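Long-range contacts in intracellular protein transport protein USO1 (Saccharomyces cerevisiae S288c, PDB 6LSU), which is required for protein transport from the endoplasmic reticulum to the Golgi complex, acting as a tethering protein whose globular head is the part described here: residues A[239-244]-A[255-260]; A[115-120]-A[249-254]. All coordinates share one frame; numbering follows the deposited sequence.

In the fold
Interactions 1 and 2 share helix 251-264 and approach it from different sides, their centres about 11 Å apart. In interaction 1 the middle of that helix packs through apolar side chains against helix 233-244, its partner within ARM 4. Interaction 2 uses the first turn, where Leu-251 and Asn-254 receive the loop that follows helix 103-112, far earlier in the chain. The two meet where Ser-258 packs on this loop, its OG 3.4 Å from CA of Gly-115. Tyr-117 also brings its hydroxyl up to the carboxylate of Asp-255, although the modelled separation is too short to be trusted. Together they join two helices of ARM 4 to a loop distant in sequence within the globular head.

Interaction 1: residues A[239-244]-A[255-260]; sequences SIIEEE and DCLSLI
Ile-240 meets Cys-256 through its CG2 methyl, which lies 3.8 Å from the Cys-256 SG, with the branching carbon CB of the isoleucine only slightly farther off. One residue on, Ile-241 carries more of the contact. Its CG1 sits 3.5 Å from Cys-256 CB, so the cysteine is flanked by two consecutive isoleucines, one touching its sulfur and the other chiefly its methylene. With CG1 opposite the carbonyl carbon (chi1 -68°) and the chain extended beyond it (chi2 162°), Ile-241 reaches across the gap and carries CD1 along Cys-256 CB to Leu-257, the following residue, and toward Ile-260 one turn farther on. CD1 lies 4.1 Å from CD2 of Leu-257, whose side chain crosses that of Ile-241 at about a right angle, and 4.4 Å from CD1 of Ile-260 in a looser approach. With an alanine here, Cys-256 would probably face a gap, and the methyl ends of Leu-257 and Ile-260 would lose this apolar partner. Farther along, Glu-244 forms a salt bridge with Arg-207. No hydrogen bond links the two segments, and all five touching residues are buried. Leu-286 of helix 280-287 adds to the apolar cluster by touching both Ile-241 and Leu-257, while Ile-211 of helix 204-218 packs on Cys-256. The segment axes come within 10.3 Å and run nearly antiparallel, at 160°, with Ile-241 and Cys-256 nearest in backbone register. Both helices belong to ARM 4, and this antiparallel packing of successive helices, sealed by aliphatic side chains, is the arrangement characteristic of the armadillo repeat that builds the alpha-helical solenoid of the head.

Interaction 2: residues A[115-120]-A[249-254]; sequences GKYPSP and GSLVVN
Asn-254 lays its side chain over one face of the Tyr-117 ring. Its CB begins the contact 3.7 Å from Tyr-117 CE2, and CG follows, 3.5 Å from the same ring carbon. Because CG stands anti to the backbone N (chi1 -155°), the amide extends over the rim of the ring, the two planes only 21° apart in an offset stack. The amide then divides. OD1 lies 3.4 Å from Pro-118 CD and also near Tyr-117 CD2, while its hydrogen bond comes from Gln-302 NE2, which probably holds the buried amide in this rotation. ND2 stands 4.0 Å above the plane of the Tyr-117 ring, offset toward its rim. The same ND2 is 3.5 Å from Lys-116 O, a polar approach rather than a hydrogen bond. At the ring's edge and in its plane, Leu-251 places CD2 3.6 Å from Tyr-117 CD2, giving the aromatic an aliphatic neighbour beside its amide one. The site lies at the start of helix 251-264, where the loop after helix 103-112 sits among several helices: Met-215 of helix 204-218 and Arg-111 of helix 103-112 pack on Tyr-117, and Val-305 and Asn-306 of helix 301-317 on Asn-254.

Interaction 1: residues A[239-244]-A[255-260]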
loop_
_atom_site.group_PDB
_atom_site.type_symbol
_atom_site.label_atom_id
_atom_site.label_comp_id
_atom_site.label_asym_id
_atom_site.label_seq_id
_atom_site.Cartn_x
_atom_site.Cartn_y
_atom_site.Cartn_z
ATOM N N SER A 239 7.800 -20.360 13.557
ATOM C CA SER A 239 7.749 -21.853 13.587
ATOM C C SER A 239 6.324 -22.253 13.280
ATOM O O SER A 239 6.162 -23.197 12.517
ATOM C CB SER A 239 8.211 -22.481 14.859
ATOM O OG SER A 239 8.966 -21.542 15.607
ATOM N N ILE A 240 5.333 -21.540 13.821
ATOM C CA ILE A 240 3.902 -21.873 13.535
ATOM C C ILE A 240 3.693 -21.737 12.020
ATOM O O ILE A 240 3.155 -22.647 11.417
ATOM C CB ILE A 240 2.941 -20.989 14.352
ATOM C CG1 ILE A 240 3.186 -21.120 15.852
ATOM C CG2 ILE A 240 1.497 -21.328 13.975
ATOM C CD1 ILE A 240 2.310 -20.232 16.689
ATOM N N ILE A 241 4.124 -20.606 11.429
ATOM C CA ILE A 241 4.023 -20.354 9.969
ATOM C C ILE A 241 4.683 -21.530 9.226
ATOM O O ILE A 241 3.999 -22.099 8.350
ATOM C CB ILE A 241 4.630 -18.990 9.577
ATOM C CG1 ILE A 241 3.796 -17.820 10.123
ATOM C CG2 ILE A 241 4.808 -18.875 8.035
ATOM C CD1 ILE A 241 4.511 -16.517 10.147
ATOM N N GLU A 242 5.935 -21.910 9.539
ATOM C CA GLU A 242 6.564 -23.035 8.791
ATOM C C GLU A 242 5.837 -24.360 9.066
ATOM O O GLU A 242 5.609 -25.105 8.108
ATOM C CB GLU A 242 8.066 -23.199 8.994
ATOM C CG GLU A 242 8.730 -23.808 7.743
ATOM C CD GLU A 242 8.281 -23.336 6.348
ATOM O OE1 GLU A 242 8.172 -22.087 6.107
ATOM O OE2 GLU A 242 8.041 -24.225 5.485
ATOM N N GLU A 243 5.404 -24.585 10.300
ATOM C CA GLU A 243 4.621 -25.778 10.724
ATOM C C GLU A 243 3.295 -25.847 9.933
ATOM O O GLU A 243 2.897 -26.966 9.519
ATOM C CB GLU A 243 4.466 -25.697 12.243
ATOM C CG GLU A 243 4.327 -27.020 12.951
ATOM C CD GLU A 243 3.925 -26.801 14.406
ATOM O OE1 GLU A 243 4.581 -25.964 15.109
ATOM O OE2 GLU A 243 2.910 -27.396 14.811
ATOM N N GLU A 244 2.644 -24.723 9.610
ATOM C CA GLU A 244 1.342 -24.757 8.865
ATOM C C GLU A 244 1.504 -24.701 7.333
ATOM O O GLU A 244 0.475 -24.732 6.637
ATOM C CB GLU A 244 0.455 -23.637 9.383
ATOM C CG GLU A 244 -0.024 -23.904 10.794
ATOM C CD GLU A 244 -0.952 -25.102 10.908
ATOM O OE1 GLU A 244 -1.903 -25.191 10.077
ATOM O OE2 GLU A 244 -0.750 -25.917 11.856
ATOM N N ASP A 255 -3.139 -14.783 10.390
ATOM C CA ASP A 255 -3.132 -14.334 11.818
ATOM C C ASP A 255 -1.674 -14.123 12.262
ATOM O O ASP A 255 -1.340 -13.013 12.652
ATOM C CB ASP A 255 -3.899 -15.291 12.719
ATOM C CG ASP A 255 -5.314 -15.642 12.227
ATOM O OD1 ASP A 255 -5.747 -16.762 12.502
ATOM O OD2 ASP A 255 -5.991 -14.804 11.573
ATOM N N CYS A 256 -0.807 -15.119 12.097
ATOM C CA CYS A 256 0.616 -15.015 12.505
ATOM C C CYS A 256 1.228 -13.775 11.877
ATOM O O CYS A 256 1.741 -12.912 12.683
ATOM C CB CYS A 256 1.404 -16.252 12.111
ATOM S SG CYS A 256 1.015 -17.658 13.170
ATOM N N LEU A 257 1.097 -13.622 10.547
ATOM C CA LEU A 257 1.662 -12.434 9.852
ATOM C C LEU A 257 1.003 -11.154 10.404
ATOM O O LEU A 257 1.699 -10.171 10.647
ATOM C CB LEU A 257 1.510 -12.587 8.330
ATOM C CG LEU A 257 2.262 -13.773 7.721
ATOM C CD1 LEU A 257 1.650 -14.169 6.395
ATOM C CD2 LEU A 257 3.736 -13.457 7.588
ATOM N N SER A 258 -0.305 -11.178 10.592
ATOM C CA SER A 258 -1.108 -10.011 11.026
ATOM C C SER A 258 -0.619 -9.582 12.417
ATOM O O SER A 258 -0.513 -8.365 12.707
ATOM C CB SER A 258 -2.546 -10.365 11.046
ATOM O OG SER A 258 -3.292 -9.332 10.455
ATOM N N LEU A 259 -0.329 -10.572 13.268
ATOM C CA LEU A 259 0.195 -10.303 14.623
ATOM C C LEU A 259 1.632 -9.757 14.508
ATOM O O LEU A 259 1.928 -8.701 15.124
ATOM C CB LEU A 259 0.097 -11.571 15.488
ATOM C CG LEU A 259 0.780 -11.457 16.841
ATOM C CD1 LEU A 259 0.205 -10.276 17.617
ATOM C CD2 LEU A 259 0.676 -12.761 17.617
ATOM N N ILE A 260 2.498 -10.369 13.698
ATOM C CA ILE A 260 3.850 -9.777 13.470
ATOM C C ILE A 260 3.681 -8.326 13.030
ATOM O O ILE A 260 4.495 -7.489 13.457
ATOM C CB ILE A 260 4.673 -10.580 12.455
ATOM C CG1 ILE A 260 4.907 -12.011 12.887
ATOM C CG2 ILE A 260 6.011 -9.878 12.205
ATOM C CD1 ILE A 260 5.868 -12.765 11.937
#

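Interaction 2: residues A[115-120]-A[249-254]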
loop_
_atom_site.group_PDB
_atom_site.type_symbol
_atom_site.label_atom_id
_atom_site.label_comp_id
_atom_site.label_asym_id
_atom_site.label_seq_id
_atom_site.Cartn_x
_atom_site.Cartn_y
_atom_site.Cartn_z
ATOM N N GLY A 115 -6.613 -6.611 11.992
ATOM C CA GLY A 115 -5.778 -7.101 10.877
ATOM C C GLY A 115 -6.405 -6.794 9.535
ATOM O O GLY A 115 -7.484 -6.166 9.528
ATOM N N LYS A 116 -5.733 -7.208 8.453
ATOM C CA LYS A 116 -6.176 -7.068 7.036
ATOM C C LYS A 116 -6.338 -8.488 6.513
ATOM O O LYS A 116 -5.346 -9.248 6.506
ATOM C CB LYS A 116 -5.187 -6.260 6.177
ATOM C CG LYS A 116 -4.879 -4.841 6.663
ATOM C CD LYS A 116 -3.981 -4.786 7.894
ATOM C CE LYS A 116 -4.069 -3.496 8.689
ATOM N NZ LYS A 116 -3.360 -3.616 9.989
ATOM N N TYR A 117 -7.569 -8.859 6.183
ATOM C CA TYR A 117 -7.921 -10.267 5.886
ATOM C C TYR A 117 -8.410 -10.342 4.440
ATOM O O TYR A 117 -8.627 -9.290 3.825
ATOM C CB TYR A 117 -8.809 -10.782 7.025
ATOM C CG TYR A 117 -7.977 -11.355 8.145
ATOM C CD1 TYR A 117 -7.372 -10.522 9.077
ATOM C CD2 TYR A 117 -7.714 -12.724 8.205
ATOM C CE1 TYR A 117 -6.554 -11.039 10.068
ATOM C CE2 TYR A 117 -6.906 -13.256 9.200
ATOM C CZ TYR A 117 -6.328 -12.401 10.133
ATOM O OH TYR A 117 -5.533 -12.808 11.157
ATOM N N PRO A 118 -8.498 -11.559 3.827
ATOM C CA PRO A 118 -8.957 -11.700 2.445
ATOM C C PRO A 118 -10.393 -11.184 2.320
ATOM O O PRO A 118 -11.305 -11.996 2.579
ATOM C CB PRO A 118 -8.966 -13.209 2.143
ATOM C CG PRO A 118 -8.193 -13.842 3.276
ATOM C CD PRO A 118 -8.273 -12.876 4.452
ATOM N N SER A 119 -10.532 -9.890 1.961
ATOM C CA SER A 119 -11.804 -9.109 1.932
ATOM C C SER A 119 -12.848 -9.912 1.159
ATOM O O SER A 119 -13.943 -10.156 1.671
ATOM C CB SER A 119 -11.638 -7.699 1.351
ATOM O OG SER A 119 -10.393 -7.112 1.713
ATOM N N PRO A 120 -12.516 -10.401 -0.063
ATOM C CA PRO A 120 -13.444 -11.242 -0.820
ATOM C C PRO A 120 -13.935 -12.410 0.056
ATOM O O PRO A 120 -15.133 -12.577 0.192
ATOM C CB PRO A 120 -12.621 -11.717 -2.037
ATOM C CG PRO A 120 -11.503 -10.692 -2.175
ATOM C CD PRO A 120 -11.224 -10.225 -0.761
ATOM N N GLY A 249 -0.094 -22.030 4.149
ATOM C CA GLY A 249 -1.051 -21.990 5.277
ATOM C C GLY A 249 -2.287 -21.186 4.883
ATOM O O GLY A 249 -2.281 -20.490 3.831
ATOM N N SER A 250 -3.374 -21.283 5.602
ATOM C CA SER A 250 -4.506 -20.405 5.270
ATOM C C SER A 250 -4.590 -19.332 6.363
ATOM O O SER A 250 -3.565 -18.532 6.459
ATOM C CB SER A 250 -5.743 -21.212 4.964
ATOM O OG SER A 250 -6.319 -21.730 6.147
ATOM N N LEU A 251 -5.638 -19.329 7.189
ATOM C CA LEU A 251 -5.905 -18.182 8.077
ATOM C C LEU A 251 -4.850 -18.081 9.192
ATOM O O LEU A 251 -4.435 -16.918 9.493
ATOM C CB LEU A 251 -7.311 -18.311 8.643
ATOM C CG LEU A 251 -8.386 -17.631 7.833
ATOM C CD1 LEU A 251 -9.685 -17.670 8.652
ATOM C CD2 LEU A 251 -8.010 -16.209 7.504
ATOM N N VAL A 252 -4.404 -19.211 9.752
ATOM C CA VAL A 252 -3.464 -19.184 10.909
ATOM C C VAL A 252 -2.203 -18.402 10.510
ATOM O O VAL A 252 -1.766 -17.557 11.311
ATOM C CB VAL A 252 -3.141 -20.589 11.444
ATOM C CG1 VAL A 252 -2.134 -20.523 12.574
ATOM C CG2 VAL A 252 -4.402 -21.263 11.942
ATOM N N VAL A 253 -1.678 -18.628 9.300
ATOM C CA VAL A 253 -0.524 -17.845 8.765
ATOM C C VAL A 253 -0.894 -16.375 8.607
ATOM O O VAL A 253 -0.070 -15.547 8.948
ATOM C CB VAL A 253 -0.005 -18.445 7.457
ATOM C CG1 VAL A 253 1.019 -17.557 6.808
ATOM C CG2 VAL A 253 0.563 -19.814 7.734
ATOM N N ASN A 254 -2.095 -16.083 8.121
ATOM C CA ASN A 254 -2.613 -14.692 8.000
ATOM C C ASN A 254 -2.615 -14.054 9.400
ATOM O O ASN A 254 -2.090 -12.923 9.569
ATOM C CB ASN A 254 -4.020 -14.695 7.416
ATOM C CG ASN A 254 -4.378 -13.404 6.725
ATOM O OD1 ASN A 254 -5.261 -13.388 5.902
ATOM N ND2 ASN A 254 -3.701 -12.337 7.016
#